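Local coordinates for X-ray repair cross complementing protein 1 variant (Homo sapiens, PDB 6WH1), which probably acts as a scaffold that assembles repair complexes at DNA single-strand breaks and restrains PARP1, this piece being its C-terminal BRCT domain, at residues A[15-19]-A[20-24]. Residues are numbered along the deposited sequence; the frame is centred on the assembly and turned at random.
Sequences GEFPG and DERRK
P18 and E21 are joined by a type II' beta turn, E21 N donating to P18 O over 2.9 Å, and G19 takes the positive phi (59°) of its first corner as the chain enters the helix. Just before the turn, F17 sets its CB 3.7 Å from the CB of E21. The E21 chain bends at chi2 and passes obliquely alongside the proline, OE1 coming to 3.2 Å from P18 CD. R22 reaches the other way: CG lies anti to its own N (chi1 -176°), and a bend at chi3 carries the guanidinium past F17 to G15. There NH2 gives G15 O a bond of 2.8 Å, with the carbonyl oxygen in the guanidinium plane. The same NH2 lies in the plane of the F17 ring at its edge, 3.4 Å from CE1, not over a face, so no cation-pi stack forms; the planes are 67° apart. NH2 also bonds L13 O, tying the helix start to the end of strand 10-13. Shortened to an alanine here, the R22 side chain would probably leave G15 O and L13 O without this donor and the edge of F17 less covered. This surface loop thus links that strand of the parallel BRCT sheet to helix 21-31, while F17 and E21 touch P72 at the start of helix 72-81.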
loop_
_atom_site.group_PDB
_atom_site.type_symbol
_atom_site.label_atom_id
_atom_site.label_comp_id
_atom_site.label_asym_id
_atom_site.label_seq_id
_atom_site.Cartn_x
_atom_site.Cartn_y
_atom_site.Cartn_z
ATOM N N GLY A 15 14.906 1.414 3.304
ATOM C CA GLY A 15 15.752 0.242 3.358
ATOM C C GLY A 15 15.112 -0.978 2.730
ATOM O O GLY A 15 14.066 -0.923 2.072
ATOM N N GLU A 16 15.768 -2.111 2.952
ATOM C CA GLU A 16 15.341 -3.389 2.405
ATOM C C GLU A 16 14.576 -4.185 3.453
ATOM O O GLU A 16 14.968 -4.238 4.623
ATOM C CB GLU A 16 16.542 -4.198 1.909
ATOM N N PHE A 17 13.485 -4.807 3.022
ATOM C CA PHE A 17 12.627 -5.633 3.848
ATOM C C PHE A 17 12.672 -7.084 3.368
ATOM O O PHE A 17 12.845 -7.343 2.173
ATOM C CB PHE A 17 11.180 -5.122 3.815
ATOM C CG PHE A 17 11.034 -3.689 4.256
ATOM C CD1 PHE A 17 11.242 -2.647 3.365
ATOM C CD2 PHE A 17 10.685 -3.384 5.565
ATOM C CE1 PHE A 17 11.107 -1.326 3.772
ATOM C CE2 PHE A 17 10.547 -2.066 5.976
ATOM C CZ PHE A 17 10.758 -1.036 5.079
ATOM N N PRO A 18 12.521 -8.052 4.272
ATOM C CA PRO A 18 12.689 -9.458 3.878
ATOM C C PRO A 18 11.525 -9.969 3.039
ATOM O O PRO A 18 10.361 -9.655 3.296
ATOM C CB PRO A 18 12.768 -10.199 5.220
ATOM C CG PRO A 18 12.968 -9.132 6.263
ATOM C CD PRO A 18 12.317 -7.907 5.721
ATOM N N GLY A 19 11.858 -10.767 2.028
ATOM C CA GLY A 19 10.849 -11.472 1.248
ATOM C C GLY A 19 9.864 -10.529 0.585
ATOM O O GLY A 19 10.221 -9.727 -0.286
ATOM N N ASP A 20 8.597 -10.631 0.993
ATOM C CA ASP A 20 7.517 -9.802 0.473
ATOM C C ASP A 20 7.038 -8.773 1.492
ATOM O O ASP A 20 5.927 -8.238 1.359
ATOM C CB ASP A 20 6.353 -10.684 0.015
ATOM C CG ASP A 20 5.613 -11.350 1.178
ATOM O OD1 ASP A 20 4.606 -12.037 0.909
ATOM O OD2 ASP A 20 6.030 -11.211 2.350
ATOM N N GLU A 21 7.845 -8.509 2.521
ATOM C CA GLU A 21 7.423 -7.599 3.579
ATOM C C GLU A 21 7.097 -6.222 3.019
ATOM O O GLU A 21 6.165 -5.562 3.488
ATOM C CB GLU A 21 8.507 -7.500 4.652
ATOM C CG GLU A 21 8.497 -8.634 5.670
ATOM C CD GLU A 21 8.932 -8.176 7.051
ATOM O OE1 GLU A 21 9.544 -7.092 7.155
ATOM O OE2 GLU A 21 8.657 -8.899 8.031
ATOM N N ARG A 22 7.853 -5.774 2.014
ATOM C CA ARG A 22 7.593 -4.468 1.416
ATOM C C ARG A 22 6.192 -4.414 0.818
ATOM O O ARG A 22 5.431 -3.465 1.061
ATOM C CB ARG A 22 8.654 -4.166 0.356
ATOM C CG ARG A 22 8.541 -2.790 -0.279
ATOM C CD ARG A 22 9.803 -2.434 -1.058
ATOM N NE ARG A 22 10.804 -1.773 -0.222
ATOM C CZ ARG A 22 10.866 -0.458 -0.023
ATOM N NH1 ARG A 22 9.981 0.347 -0.599
ATOM N NH2 ARG A 22 11.813 0.054 0.754
ATOM N N ARG A 23 5.833 -5.440 0.041
ATOM C CA ARG A 23 4.499 -5.508 -0.544
ATOM C C ARG A 23 3.427 -5.558 0.537
ATOM O O ARG A 23 2.387 -4.895 0.423
ATOM C CB ARG A 23 4.395 -6.729 -1.460
ATOM C CG ARG A 23 3.638 -6.483 -2.755
ATOM C CD ARG A 23 3.328 -7.792 -3.479
ATOM N NE ARG A 23 2.363 -8.605 -2.742
ATOM C CZ ARG A 23 1.047 -8.552 -2.923
ATOM N NH1 ARG A 23 0.531 -7.725 -3.824
ATOM N NH2 ARG A 23 0.245 -9.325 -2.204
ATOM N N LYS A 24 3.662 -6.335 1.597
ATOM C CA LYS A 24 2.664 -6.441 2.658
ATOM C C LYS A 24 2.450 -5.100 3.354
ATOM O O LYS A 24 1.310 -4.712 3.646
ATOM C CB LYS A 24 3.085 -7.518 3.659
ATOM C CG LYS A 24 2.089 -7.769 4.774
ATOM C CD LYS A 24 2.546 -8.922 5.658
ATOM C CE LYS A 24 1.509 -10.032 5.710
ATOM N NZ LYS A 24 0.638 -9.917 6.914
#